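Local coordinates for protein DyP-type peroxidase (Pleurotus ostreatus PC15, PDB 6FSK) that binds heme b and, as a dye-decolorizing peroxidase, probably uses peroxide to oxidise dyes and other substrates, possibly including manganese(II), at residues A[103-106]-A[107-111]; A[395-398]-A[399-403]. The protein carries 1 engineered substitution. All blocks are in the same frame, centred on the assembly; numbering follows the deposited sequence.

Overall arrangement
Both contacts are local, and each follows the chain from a late turn of a helix into the residues after it. Contact 1 belongs to helix 102-109, and contact 2 to helix 393-401. They lie far apart in sequence, yet their centres are 12 Å apart and they touch. N402 ND2 is 2.9 Å from L109 O, a probable hydrogen bond. I108 CG2 also packs on E398 OE2, and L109 O on Q397 CG. Contact 2 lies nearer the heme: I396 and Q397 touch it, and the A401 side chain is about 6 Å from that of H329, the axial ligand of the iron. Contact 1 stands behind, with the L109 side chain about 8 Å from the heme.

Contact 1: A[103-106]-A[107-111]; sequences RKDA and EILGD
A106 and D111 meet where helix 102-109 ends in a Schellman motif. D111 N donates to A106 O at 3.1 Å, with the donor tilted 21° from the carbonyl plane. G110 N, in a residue of positive phi, makes a weak bond to A106 O. A CB at G110 would run into the carbonyl oxygen of L109, so the turn suits a residue without one. The reversal carries D111 back over A106. Its first torsion, -76°, sets CG beside its own backbone N, and D111 OD2 comes to 3.5 Å from A106 CB. The carboxylate is held from outside the turn: OD1 by R243 in a salt bridge and by Q433, OD2 by W124. A106 also packs on F120 and W124.

D105 lies one residue earlier, on a buried side of the helix. D105 O accepts from L109 N at 2.9 Å, in the carbonyl plane. The D105 side chain crosses that of L109 at about a right angle. D105 OD2 stands 3.8 Å from L109 CD2, a van der Waals touch between an oxygen and a methyl, while this oxygen is hydrogen-bonded to Y469 OH. L109 rests on Y469 too, so one tyrosine meets both side chains.

E107 faces the more open side. The helix is kinked here, and E107 N bonds to K104 O at 3.3 Å, arriving well above the carbonyl plane. CG of E107 is swung anti to N (chi1 -171°) and the chain runs on extended, away from K104. OE2 makes a salt bridge to K115. Two waters donate to K104 O. One of them accepts from I108 N, and the other also donates to E107 OE1 at 2.7 Å.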
ATOM      1  N   ARG A 103      -7.313   4.495 -14.032  1.00 11.13           N
ATOM      2  CA  ARG A 103      -6.726   5.136 -15.217  1.00 12.65           C
ATOM      3  C   ARG A 103      -7.074   6.650 -15.334  1.00 13.12           C
ATOM      4  O   ARG A 103      -6.172   7.507 -15.603  1.00 15.05           O
ATOM      5  CB  ARG A 103      -7.198   4.452 -16.485  1.00 15.26           C
ATOM      6  CG  ARG A 103      -6.586   3.122 -16.764  1.00 18.84           C
ATOM      7  CD  ARG A 103      -7.248   2.330 -17.914  1.00 19.79           C
ATOM      8  NE  ARG A 103      -8.669   2.075 -17.591  1.00 23.05           N
ATOM      9  CZ  ARG A 103      -9.508   1.678 -18.505  1.00 27.18           C
ATOM     10  NH1 ARG A 103      -9.064   1.447 -19.753  1.00 22.46           N
ATOM     11  NH2 ARG A 103     -10.767   1.509 -18.186  1.00 28.23           N
ATOM     12  N   LYS A 104      -8.324   7.040 -15.013  1.00 12.68           N
ATOM     13  CA  LYS A 104      -8.725   8.459 -15.028  1.00 14.42           C
ATOM     14  C   LYS A 104      -8.276   9.161 -13.746  1.00 13.98           C
ATOM     15  O   LYS A 104      -7.777  10.264 -13.775  1.00 13.40           O
ATOM     16  CB  LYS A 104     -10.214   8.595 -15.163  1.00 16.18           C
ATOM     17  CG  LYS A 104     -10.657   8.352 -16.577  1.00 23.01           C
ATOM     18  CD  LYS A 104     -12.141   8.367 -16.701  1.00 27.90           C
ATOM     19  CE  LYS A 104     -12.547   8.074 -18.146  1.00 33.77           C
ATOM     20  NZ  LYS A 104     -13.890   7.458 -18.107  1.00 38.77           N
ATOM     21  N   ASP A 105      -8.346   8.451 -12.607  1.00 11.31           N
ATOM     22  CA  ASP A 105      -8.026   9.081 -11.323  1.00 10.24           C
ATOM     23  C   ASP A 105      -6.522   9.396 -11.220  1.00 10.61           C
ATOM     24  O   ASP A 105      -6.127  10.285 -10.482  1.00 11.13           O
ATOM     25  CB  ASP A 105      -8.419   8.159 -10.173  1.00 10.92           C
ATOM     26  CG  ASP A 105      -8.610   8.886  -8.847  1.00 12.32           C
ATOM     27  OD1 ASP A 105      -9.206   9.961  -8.819  1.00 12.47           O
ATOM     28  OD2 ASP A 105      -8.158   8.322  -7.759  1.00 12.15           O
ATOM     29  N   ALA A 106      -5.705   8.676 -11.994  1.00 10.50           N
ATOM     30  CA  ALA A 106      -4.277   8.817 -11.964  1.00 10.79           C
ATOM     31  C   ALA A 106      -3.851  10.253 -12.334  1.00 11.32           C
ATOM     32  O   ALA A 106      -2.817  10.761 -11.909  1.00 10.86           O
ATOM     33  CB  ALA A 106      -3.621   7.847 -12.933  1.00 12.13           C
ATOM     34  N   GLU A 107      -4.677  10.976 -13.096  1.00 10.61           N
ATOM     35  CA  GLU A 107      -4.373  12.384 -13.376  1.00 12.39           C
ATOM     36  C   GLU A 107      -4.289  13.182 -12.079  1.00 11.64           C
ATOM     37  O   GLU A 107      -3.297  13.854 -11.830  1.00 11.88           O
ATOM     38  CB  GLU A 107      -5.472  12.989 -14.266  1.00 13.26           C
ATOM     39  CG  GLU A 107      -5.102  14.386 -14.769  1.00 13.70           C
ATOM     40  CD  GLU A 107      -6.147  15.038 -15.664  1.00 17.39           C
ATOM     41  OE1 GLU A 107      -7.173  14.399 -16.046  1.00 18.49           O
ATOM     42  OE2 GLU A 107      -5.875  16.229 -16.039  1.00 23.07           O
ATOM     43  N   ILE A 108      -5.305  13.021 -11.233  1.00 11.33           N
ATOM     44  CA  ILE A 108      -5.315  13.695  -9.946  1.00 12.19           C
ATOM     45  C   ILE A 108      -4.303  13.124  -8.975  1.00 13.65           C
ATOM     46  O   ILE A 108      -3.741  13.887  -8.159  1.00 13.50           O
ATOM     47  CB  ILE A 108      -6.735  13.769  -9.420  1.00 14.10           C
ATOM     48  CG1 ILE A 108      -7.512  14.840 -10.302  1.00 18.29           C
ATOM     49  CG2 ILE A 108      -6.796  14.119  -7.963  1.00 16.01           C
ATOM     50  CD1 ILE A 108      -8.987  14.798  -9.958  1.00 22.53           C
ATOM     51  N   LEU A 109      -4.029  11.824  -9.095  1.00 11.91           N
ATOM     52  CA  LEU A 109      -2.968  11.225  -8.248  1.00 11.70           C
ATOM     53  C   LEU A 109      -1.621  11.826  -8.527  1.00 10.91           C
ATOM     54  O   LEU A 109      -0.666  11.753  -7.688  1.00  9.68           O
ATOM     55  CB  LEU A 109      -2.882   9.706  -8.358  1.00 12.36           C
ATOM     56  CG  LEU A 109      -4.116   8.885  -8.027  1.00 12.20           C
ATOM     57  CD1 LEU A 109      -3.850   7.411  -8.303  1.00 13.55           C
ATOM     58  CD2 LEU A 109      -4.582   9.100  -6.619  1.00 12.33           C
ATOM     59  N   GLY A 110      -1.431  12.398  -9.723  1.00 10.10           N
ATOM     60  CA  GLY A 110      -0.162  12.996 -10.098  1.00 10.23           C
ATOM     61  C   GLY A 110       0.728  12.161 -11.002  1.00 10.78           C
ATOM     62  O   GLY A 110       1.899  12.536 -11.211  1.00 11.20           O
ATOM     63  N   ASP A 111       0.220  11.074 -11.543  1.00 10.12           N
ATOM     64  CA  ASP A 111       0.992  10.177 -12.374  1.00 10.05           C
ATOM     65  C   ASP A 111       1.454  10.937 -13.621  1.00 12.23           C
ATOM     66  O   ASP A 111       0.744  11.752 -14.168  1.00 12.91           O
ATOM     67  CB  ASP A 111       0.187   8.978 -12.845  1.00 10.53           C
ATOM     68  CG  ASP A 111      -0.038   7.916 -11.751  1.00  9.90           C
ATOM     69  OD1 ASP A 111       0.067   8.295 -10.561  1.00 11.26           O
ATOM     70  OD2 ASP A 111      -0.377   6.751 -12.055  1.00  9.68           O
TER
HETATM   71  O   HOH W   1      -8.245  12.440 -12.242  1.00 19.77           O
HETATM   72  O   HOH W   2      -8.397  12.029 -15.915  1.00 20.72           O

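Contact 2: A[395-398]-A[399-403]; sequences FIQE and SWANA
F395 and W400 form a T-shaped pair, the edge of the phenylalanine ring turned to the face of the indole. The ring planes stand at 82°. F395 CE1 reaches over the indole, offset toward its rim, and lies 3.4 Å from W400 NE1. S399 covers one face of the F395 ring. S399 CB sits 3.6 Å above the centre of the F395 ring, a CH-pi contact. F395 is put there by its first torsion (chi1 -168°), with CG anti to N, which leans the ring along the helix toward S399 and W400. An alanine here is likely to leave this side of the indole without the F395 edge, S399 CB without a ring to sit on, and R351 without its cation-pi contact. W400 also stacks with F406, and its six-membered ring meets I396 CG1, 4.0 Å from W400 CE3.

These side chains sit on a wider pi-type turn near the end of helix 393-401. A401 N bonds to I396 O at 2.9 Å, nearly straight. W400 N donates to I396 O from above the carbonyl plane, at 3.3 Å. I396 and Q397 belong to the heme pocket, and the turn lies beside the cofactor.

Beyond it, Q397 and N402 join side chain to side chain. The Q397 chain is bent at its second torsion, which carries Q397 NE2 back to within 2.9 Å of N402 OD1. The oxygen lies in the amide plane of Q397, although the two amides are 50° apart. Both amides have further partners: Q397 NE2 donates to I431 O, N402 OD1 accepts from Q433 N, and N402 ND2 turns to helix 102-109. A water donates to E398 OE1 and also bonds S399 OG at 2.8 Å.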
ATOM      1  N   PHE A 395      -6.922  10.074  -0.822  1.00  9.60           N
ATOM      2  CA  PHE A 395      -6.721  11.232   0.024  1.00  9.70           C
ATOM      3  C   PHE A 395      -5.257  11.337   0.466  1.00  9.52           C
ATOM      4  O   PHE A 395      -4.614  12.413   0.395  1.00 10.02           O
ATOM      5  CB  PHE A 395      -7.669  11.202   1.183  1.00 10.66           C
ATOM      6  CG  PHE A 395      -7.706  12.489   1.929  1.00 11.52           C
ATOM      7  CD1 PHE A 395      -6.858  12.713   2.944  1.00 14.09           C
ATOM      8  CD2 PHE A 395      -8.672  13.461   1.584  1.00 14.73           C
ATOM      9  CE1 PHE A 395      -6.901  13.906   3.708  1.00 14.97           C
ATOM     10  CE2 PHE A 395      -8.680  14.648   2.266  1.00 15.69           C
ATOM     11  CZ  PHE A 395      -7.834  14.854   3.353  1.00 15.75           C
ATOM     12  N   ILE A 396      -4.690  10.219   0.884  1.00  8.50           N
ATOM     13  CA  ILE A 396      -3.340  10.177   1.328  1.00  9.33           C
ATOM     14  C   ILE A 396      -2.430  10.679   0.219  1.00  8.97           C
ATOM     15  O   ILE A 396      -1.512  11.488   0.479  1.00 10.07           O
ATOM     16  CB  ILE A 396      -2.880   8.773   1.747  1.00  9.80           C
ATOM     17  CG1 ILE A 396      -3.601   8.256   3.034  1.00 10.21           C
ATOM     18  CG2 ILE A 396      -1.379   8.689   2.016  1.00 10.86           C
ATOM     19  CD1 ILE A 396      -3.531   6.748   3.235  1.00 11.31           C
ATOM     20  N   GLN A 397      -2.614  10.112  -0.967  1.00  8.49           N
ATOM     21  CA  GLN A 397      -1.775  10.504  -2.079  1.00  8.70           C
ATOM     22  C   GLN A 397      -1.913  11.950  -2.410  1.00  9.40           C
ATOM     23  O   GLN A 397      -0.910  12.699  -2.496  1.00 11.36           O
ATOM     24  CB  GLN A 397      -2.095   9.649  -3.271  1.00  9.70           C
ATOM     25  CG  GLN A 397      -1.187   9.883  -4.530  1.00 10.34           C
ATOM     26  CD  GLN A 397       0.212   9.294  -4.326  1.00 10.34           C
ATOM     27  OE1 GLN A 397       0.372   8.142  -4.047  1.00 11.21           O
ATOM     28  NE2 GLN A 397       1.216  10.172  -4.331  1.00 10.48           N
ATOM     29  N   GLU A 398      -3.167  12.424  -2.618  1.00  9.75           N
ATOM     30  CA  GLU A 398      -3.359  13.784  -3.139  1.00 10.80           C
ATOM     31  C   GLU A 398      -3.211  14.836  -2.089  1.00 11.59           C
ATOM     32  O   GLU A 398      -2.588  15.897  -2.328  1.00 13.15           O
ATOM     33  CB  GLU A 398      -4.753  13.901  -3.732  1.00 11.93           C
ATOM     34  CG  GLU A 398      -5.013  15.239  -4.378  1.00 13.66           C
ATOM     35  CD  GLU A 398      -6.410  15.512  -4.866  1.00 14.52           C
ATOM     36  OE1 GLU A 398      -7.403  14.800  -4.512  1.00 17.84           O
ATOM     37  OE2 GLU A 398      -6.445  16.544  -5.663  1.00 17.54           O
ATOM     38  N   SER A 399      -3.860  14.628  -0.957  1.00  9.76           N
ATOM     39  CA  SER A 399      -3.956  15.644   0.077  1.00 10.67           C
ATOM     40  C   SER A 399      -2.796  15.723   1.049  1.00  9.49           C
ATOM     41  O   SER A 399      -2.575  16.754   1.656  1.00  9.79           O
ATOM     42  CB  SER A 399      -5.286  15.578   0.804  1.00 12.55           C
ATOM     43  OG  SER A 399      -6.357  16.057  -0.047  1.00 14.88           O
ATOM     44  N   TRP A 400      -2.031  14.652   1.200  1.00  9.38           N
ATOM     45  CA  TRP A 400      -0.915  14.574   2.133  1.00  9.10           C
ATOM     46  C   TRP A 400       0.427  14.486   1.364  1.00  8.86           C
ATOM     47  O   TRP A 400       1.195  15.438   1.404  1.00  9.41           O
ATOM     48  CB  TRP A 400      -1.105  13.423   3.124  1.00  9.75           C
ATOM     49  CG  TRP A 400      -2.261  13.649   4.068  1.00  9.54           C
ATOM     50  CD1 TRP A 400      -3.035  14.820   4.242  1.00  9.99           C
ATOM     51  CD2 TRP A 400      -2.774  12.678   5.015  1.00 10.24           C
ATOM     52  NE1 TRP A 400      -3.979  14.597   5.242  1.00 10.81           N
ATOM     53  CE2 TRP A 400      -3.800  13.324   5.749  1.00 10.29           C
ATOM     54  CE3 TRP A 400      -2.469  11.331   5.281  1.00  9.91           C
ATOM     55  CZ2 TRP A 400      -4.559  12.616   6.714  1.00 10.50           C
ATOM     56  CZ3 TRP A 400      -3.141  10.674   6.247  1.00  9.68           C
ATOM     57  CH2 TRP A 400      -4.180  11.352   6.998  1.00  9.88           C
ATOM     58  N   ALA A 401       0.703  13.368   0.701  1.00  8.38           N
ATOM     59  CA  ALA A 401       1.987  13.139   0.013  1.00  8.60           C
ATOM     60  C   ALA A 401       2.273  14.186  -1.065  1.00  9.82           C
ATOM     61  O   ALA A 401       3.422  14.656  -1.145  1.00 10.27           O
ATOM     62  CB  ALA A 401       2.034  11.745  -0.584  1.00  9.35           C
ATOM     63  N   ASN A 402       1.288  14.564  -1.837  1.00  9.67           N
ATOM     64  CA  ASN A 402       1.498  15.456  -2.968  1.00  9.87           C
ATOM     65  C   ASN A 402       1.425  16.949  -2.547  1.00 11.38           C
ATOM     66  O   ASN A 402       1.549  17.836  -3.398  1.00 13.41           O
ATOM     67  CB  ASN A 402       0.407  15.250  -4.026  1.00  9.46           C
ATOM     68  CG  ASN A 402       0.446  13.944  -4.756  1.00  9.89           C
ATOM     69  OD1 ASN A 402       1.345  13.074  -4.551  1.00 10.40           O
ATOM     70  ND2 ASN A 402      -0.463  13.832  -5.704  1.00 10.73           N
ATOM     71  N   ALA A 403       1.063  17.222  -1.285  1.00 10.83           N
ATOM     72  CA  ALA A 403       0.692  18.578  -0.804  1.00 10.95           C
ATOM     73  C   ALA A 403       1.884  19.176  -0.090  1.00 10.85           C
ATOM     74  O   ALA A 403       2.195  18.798   1.033  1.00 10.68           O
ATOM     75  CB  ALA A 403      -0.484  18.508   0.147  1.00 10.98           C
TER
HETATM   76  O   HOH W   3      -7.691  14.244  -1.694  1.00 16.88           O